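Long-range contacts in peptidase M3B, oligoendopeptidase F (Enterococcus faecium, PDB 2QR4), which probably hydrolyses internal peptide bonds of oligopeptides as a zinc-dependent endopeptidase of family M3: residues Ile103-Phe107 against Ile120-Val124; Thr507-Ala511 against Met553-Ile559. All blocks are in the same frame, centred on the assembly; numbering follows the deposited sequence.

Interaction 1: Ile103-Phe107 against Ile120-Val124; sequences IWQYF and IQQIV
I103, W104 and F107 meet I120, Q121 and V124 in an apolar contact between two consecutive helices, 100-109 and 117-124, which form an antiparallel helical hairpin near the periphery of the chain. It illustrates how widely separated helices can still share a core when side chains from both helices fill the gap. The local axes run at 168° to each other and stay 12.4 Å apart, too far for backbones to touch.

I103 reaches across with both branches. I103 CG2, set anti to the backbone N, abuts CG2 of I120 at 3.6 Å, while the extended CG1 arm carries I103 CD1 alongside CG2 of V124, 3.7 Å away, the two side chains running in opposite directions. F107 brings the edge of its ring instead: F107 CZ stands 4.1 Å from CG1 of I120. W104 CE3 stands 3.8 Å above the plane of the F107 ring, over its centre. I95 of helix 91-95 packs on I103 and I120, and I40 of helix 33-63 adds to the cover of I120.

W104 CH2 comes obliquely to within 4.2 Å of I120 CG2. The indole also carries the amide of Q121 against its six-membered ring, in van der Waals contact rather than a hydrogen bond. The bent chain of Q121 crosses the indole at about a right angle, its amide plane tilted 40° from the ring, and places Q121 NE2 3.5 Å from W104 CZ2.

Interaction 2: Thr507-Ala511 against Met553-Ile559; sequences TGFSA and MTQAAYI
The T507-A511 backbone is one helical turn within helix 503-520, whereas M553-I559 arrives as a loop that leads into helix 557-579. The two approach at both ends of the contact: CA of T507 lies 7.5 Å from CA of M553, and CA of S510 lies 5.5 Å from CA of I559. After M553 the chain loops away through T554-A557 and comes back at Y558. It is a clear example of a helix surface being read by a neighbouring loop-helix junction.

Y558 fills the middle. Its CG is wedged between the backbone N and the carbonyl carbon (chi1 81°), which directs the ring along the turn. Y558 CE2 comes 3.6 Å from CB of S510, and Y558 OH ends 3.6 Å from CB of T507. The T507 carbonyl oxygen and the A511 nitrogen, joined by the helical hydrogen bond A511 N to T507 O, 2.8 Å, both lie at the ring edge, in its plane. I559 CG1 lies over one face of the Y558 ring, toward its rim, and also meets S510, whose OG is 3.8 Å from I559 CG1 but gives its hydrogen bond to S506 O.

M553, modelled as selenomethionine, crosses T507 at about a right angle and lodges its CE methyl between T507 O and A511 CB, both separations too short to be relied on. F394 of helix 394-414 touches both T507 and M553, and M546 touches A511 and M553, enclosing this end.

The chemistry is therefore one of shape. Polar atoms of the turn find partners within their own helix, A511 N on T507 O, S510 OG on S506 O and, weakly, T507 OG1 on Q504 O; the turn offers aliphatic carbons and backbone atoms, and Y558 brings its ring edge to them.

In the fold
Along the chain the contacts come in series, interaction 1 closing long before interaction 2 opens; interaction 1 falls in the Oligopeptidase F region and interaction 2 in the peptidase family M3 region. Their centres are 33 Å apart and their nearest atoms about 17 Å, without touching. Interaction 1 joins neighbouring helices in an outlying part of this mainly helical chain; interaction 2 lies closer to its centre and ties helix 503-520 to the start of the C-terminal helix 557-579. Helix 394-414 packs against interaction 2. By its sequence and the family pattern, that helix probably contributes to the zinc site together with helix 361-379, which carries an HEXXH motif.

Interaction 1: Ile103-Phe107 against Ile120-Val124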
loop_
_atom_site.group_PDB
_atom_site.type_symbol
_atom_site.label_atom_id
_atom_site.label_comp_id
_atom_site.label_asym_id
_atom_site.label_seq_id
_atom_site.Cartn_x
_atom_site.Cartn_y
_atom_site.Cartn_z
ATOM N N ILE A 103 -27.235 12.535 -28.508
ATOM C CA ILE A 103 -27.580 11.532 -27.513
ATOM C C ILE A 103 -29.090 11.471 -27.280
ATOM O O ILE A 103 -29.680 10.397 -27.385
ATOM C CB ILE A 103 -26.817 11.777 -26.196
ATOM C CG1 ILE A 103 -25.314 11.591 -26.420
ATOM C CG2 ILE A 103 -27.285 10.845 -25.110
ATOM C CD1 ILE A 103 -24.468 11.789 -25.169
ATOM N N TRP A 104 -29.724 12.609 -26.996
ATOM C CA TRP A 104 -31.175 12.608 -26.756
ATOM C C TRP A 104 -31.959 12.436 -28.060
ATOM O O TRP A 104 -33.158 12.152 -28.046
ATOM C CB TRP A 104 -31.646 13.851 -25.975
ATOM C CG TRP A 104 -30.828 14.130 -24.760
ATOM C CD1 TRP A 104 -30.080 15.249 -24.514
ATOM C CD2 TRP A 104 -30.634 13.263 -23.630
ATOM N NE1 TRP A 104 -29.433 15.134 -23.300
ATOM C CE2 TRP A 104 -29.756 13.926 -22.738
ATOM C CE3 TRP A 104 -31.112 11.992 -23.287
ATOM C CZ2 TRP A 104 -29.360 13.366 -21.524
ATOM C CZ3 TRP A 104 -30.707 11.431 -22.075
ATOM C CH2 TRP A 104 -29.842 12.121 -21.212
ATOM N N GLN A 105 -31.267 12.583 -29.185
ATOM C CA GLN A 105 -31.871 12.305 -30.483
ATOM C C GLN A 105 -32.035 10.794 -30.656
ATOM O O GLN A 105 -33.001 10.326 -31.267
ATOM C CB GLN A 105 -31.026 12.905 -31.611
ATOM C CG GLN A 105 -31.669 12.838 -32.992
ATOM C CD GLN A 105 -33.158 13.140 -32.967
ATOM O OE1 GLN A 105 -33.953 12.408 -33.556
ATOM N NE2 GLN A 105 -33.544 14.211 -32.273
ATOM N N TYR A 106 -31.085 10.039 -30.103
ATOM C CA TYR A 106 -31.149 8.581 -30.083
ATOM C C TYR A 106 -32.327 8.110 -29.231
ATOM O O TYR A 106 -32.955 7.095 -29.527
ATOM C CB TYR A 106 -29.867 8.001 -29.485
ATOM C CG TYR A 106 -28.680 7.866 -30.417
ATOM C CD1 TYR A 106 -28.829 7.875 -31.802
ATOM C CD2 TYR A 106 -27.404 7.675 -29.894
ATOM C CE1 TYR A 106 -27.722 7.726 -32.640
ATOM C CE2 TYR A 106 -26.300 7.522 -30.718
ATOM C CZ TYR A 106 -26.460 7.544 -32.084
ATOM O OH TYR A 106 -25.341 7.388 -32.874
ATOM N N PHE A 107 -32.602 8.845 -28.158
ATOM C CA PHE A 107 -33.705 8.520 -27.256
ATOM C C PHE A 107 -35.079 8.690 -27.902
ATOM O O PHE A 107 -36.000 7.931 -27.606
ATOM C CB PHE A 107 -33.606 9.334 -25.965
ATOM C CG PHE A 107 -32.628 8.764 -24.971
ATOM C CD1 PHE A 107 -31.276 8.725 -25.254
ATOM C CD2 PHE A 107 -33.063 8.260 -23.759
ATOM C CE1 PHE A 107 -30.375 8.194 -24.338
ATOM C CE2 PHE A 107 -32.169 7.729 -22.847
ATOM C CZ PHE A 107 -30.829 7.695 -23.135
ATOM N N ILE A 120 -27.303 7.494 -18.582
ATOM C CA ILE A 120 -26.681 8.336 -19.602
ATOM C C ILE A 120 -26.621 9.805 -19.160
ATOM O O ILE A 120 -25.714 10.538 -19.537
ATOM C CB ILE A 120 -27.408 8.201 -20.959
ATOM C CG1 ILE A 120 -27.225 6.783 -21.506
ATOM C CG2 ILE A 120 -26.888 9.223 -21.964
ATOM C CD1 ILE A 120 -25.785 6.286 -21.424
ATOM N N GLN A 121 -27.584 10.209 -18.338
ATOM C CA GLN A 121 -27.644 11.560 -17.803
ATOM C C GLN A 121 -26.440 11.881 -16.926
ATOM O O GLN A 121 -25.856 12.957 -17.047
ATOM C CB GLN A 121 -28.931 11.756 -16.993
ATOM C CG GLN A 121 -29.202 13.191 -16.596
ATOM C CD GLN A 121 -29.712 14.012 -17.759
ATOM O OE1 GLN A 121 -30.894 13.954 -18.101
ATOM N NE2 GLN A 121 -28.826 14.784 -18.374
ATOM N N GLN A 122 -26.082 10.956 -16.037
ATOM C CA GLN A 122 -24.940 11.144 -15.146
ATOM C C GLN A 122 -23.697 11.381 -15.957
ATOM O O GLN A 122 -22.902 12.281 -15.657
ATOM C CB GLN A 122 -24.720 9.921 -14.254
ATOM C CG GLN A 122 -25.333 10.028 -12.873
ATOM C CD GLN A 122 -26.797 10.440 -12.905
ATOM O OE1 GLN A 122 -27.148 11.516 -13.397
ATOM N NE2 GLN A 122 -27.656 9.587 -12.362
ATOM N N ILE A 123 -23.533 10.564 -16.989
ATOM C CA ILE A 123 -22.343 10.636 -17.815
ATOM C C ILE A 123 -22.239 11.991 -18.488
ATOM O O ILE A 123 -21.192 12.627 -18.410
ATOM C CB ILE A 123 -22.302 9.512 -18.844
ATOM C CG1 ILE A 123 -22.182 8.170 -18.117
ATOM C CG2 ILE A 123 -21.132 9.726 -19.791
ATOM C CD1 ILE A 123 -22.419 7.002 -18.987
ATOM N N VAL A 124 -23.336 12.429 -19.110
ATOM C CA VAL A 124 -23.421 13.736 -19.767
ATOM C C VAL A 124 -23.154 14.889 -18.799
ATOM O O VAL A 124 -22.512 15.883 -19.156
ATOM C CB VAL A 124 -24.802 13.929 -20.447
ATOM C CG1 VAL A 124 -25.064 15.402 -20.791
ATOM C CG2 VAL A 124 -24.909 13.054 -21.692
#

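Interaction 2: Thr507-Ala511 against Met553-Ile559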
loop_
_atom_site.group_PDB
_atom_site.type_symbol
_atom_site.label_atom_id
_atom_site.label_comp_id
_atom_site.label_asym_id
_atom_site.label_seq_id
_atom_site.Cartn_x
_atom_site.Cartn_y
_atom_site.Cartn_z
ATOM N N THR A 507 -25.590 13.440 9.133
ATOM C CA THR A 507 -26.589 14.200 8.381
ATOM C C THR A 507 -27.882 13.415 8.371
ATOM O O THR A 507 -28.975 13.984 8.496
ATOM C CB THR A 507 -26.151 14.501 6.923
ATOM O OG1 THR A 507 -25.888 13.279 6.233
ATOM C CG2 THR A 507 -24.892 15.338 6.909
ATOM N N GLY A 508 -27.742 12.097 8.252
ATOM C CA GLY A 508 -28.880 11.187 8.247
ATOM C C GLY A 508 -29.618 11.187 9.565
ATOM O O GLY A 508 -30.847 11.240 9.593
ATOM N N PHE A 509 -28.865 11.131 10.657
ATOM C CA PHE A 509 -29.440 11.165 11.996
ATOM C C PHE A 509 -30.214 12.461 12.218
ATOM O O PHE A 509 -31.336 12.452 12.728
ATOM C CB PHE A 509 -28.326 11.051 13.036
ATOM C CG PHE A 509 -28.809 11.117 14.460
ATOM C CD1 PHE A 509 -28.950 9.961 15.213
ATOM C CD2 PHE A 509 -29.108 12.338 15.050
ATOM C CE1 PHE A 509 -29.386 10.014 16.532
ATOM C CE2 PHE A 509 -29.547 12.401 16.365
ATOM C CZ PHE A 509 -29.680 11.240 17.110
ATOM N N SER A 510 -29.602 13.575 11.829
ATOM C CA SER A 510 -30.247 14.874 11.920
ATOM C C SER A 510 -31.501 14.921 11.059
ATOM O O SER A 510 -32.534 15.430 11.496
ATOM C CB SER A 510 -29.272 15.987 11.531
ATOM O OG SER A 510 -28.253 16.090 12.510
ATOM N N ALA A 511 -31.422 14.368 9.851
ATOM C CA ALA A 511 -32.595 14.329 8.983
ATOM C C ALA A 511 -33.686 13.513 9.654
ATOM O O ALA A 511 -34.842 13.948 9.739
ATOM C CB ALA A 511 -32.263 13.767 7.612
HETATM N N MSE A 553 -30.941 19.998 3.536
HETATM C CA MSE A 553 -29.674 19.638 4.160
HETATM C C MSE A 553 -28.524 20.598 3.855
HETATM O O MSE A 553 -27.424 20.462 4.403
HETATM C CB MSE A 553 -29.302 18.209 3.783
HETATM C CG MSE A 553 -30.082 17.162 4.560
HETATM SE SE MSE A 553 -29.556 15.371 3.997
HETATM C CE MSE A 553 -29.807 14.379 5.648
ATOM N N THR A 554 -28.781 21.562 2.977
ATOM C CA THR A 554 -27.799 22.587 2.659
ATOM C C THR A 554 -27.813 23.656 3.743
ATOM O O THR A 554 -26.873 24.450 3.853
ATOM C CB THR A 554 -28.103 23.273 1.313
ATOM O OG1 THR A 554 -29.405 23.854 1.363
ATOM C CG2 THR A 554 -28.062 22.280 0.164
ATOM N N GLN A 555 -28.877 23.666 4.545
ATOM C CA GLN A 555 -29.066 24.692 5.575
ATOM C C GLN A 555 -28.887 24.125 6.981
ATOM O O GLN A 555 -29.001 22.927 7.191
ATOM C CB GLN A 555 -30.438 25.357 5.443
ATOM C CG GLN A 555 -30.668 26.118 4.133
ATOM C CD GLN A 555 -29.660 27.230 3.909
ATOM O OE1 GLN A 555 -29.208 27.451 2.791
ATOM N NE2 GLN A 555 -29.296 27.930 4.977
ATOM N N ALA A 556 -28.629 25.004 7.940
ATOM C CA ALA A 556 -28.264 24.617 9.302
ATOM C C ALA A 556 -29.454 24.197 10.178
ATOM O O ALA A 556 -29.294 23.455 11.147
ATOM C CB ALA A 556 -27.519 25.770 9.967
ATOM N N ALA A 557 -30.641 24.681 9.836
ATOM C CA ALA A 557 -31.798 24.563 10.710
ATOM C C ALA A 557 -32.060 23.132 11.172
ATOM O O ALA A 557 -32.340 22.897 12.339
ATOM C CB ALA A 557 -33.038 25.135 10.025
ATOM N N TYR A 558 -31.965 22.173 10.264
ATOM C CA TYR A 558 -32.322 20.805 10.616
ATOM C C TYR A 558 -31.345 20.220 11.624
ATOM O O TYR A 558 -31.719 19.345 12.404
ATOM C CB TYR A 558 -32.450 19.900 9.378
ATOM C CG TYR A 558 -31.134 19.354 8.825
ATOM C CD1 TYR A 558 -30.170 20.203 8.281
ATOM C CD2 TYR A 558 -30.880 17.987 8.808
ATOM C CE1 TYR A 558 -28.995 19.705 7.756
ATOM C CE2 TYR A 558 -29.709 17.482 8.270
ATOM C CZ TYR A 558 -28.766 18.341 7.760
ATOM O OH TYR A 558 -27.579 17.833 7.260
ATOM N N ILE A 559 -30.104 20.700 11.627
ATOM C CA ILE A 559 -29.164 20.206 12.624
ATOM C C ILE A 559 -29.380 20.981 13.902
ATOM O O ILE A 559 -29.346 20.418 15.002
ATOM C CB ILE A 559 -27.698 20.297 12.165
ATOM C CG1 ILE A 559 -27.497 19.465 10.893
ATOM C CG2 ILE A 559 -26.789 19.770 13.243
ATOM C CD1 ILE A 559 -26.199 19.743 10.182
#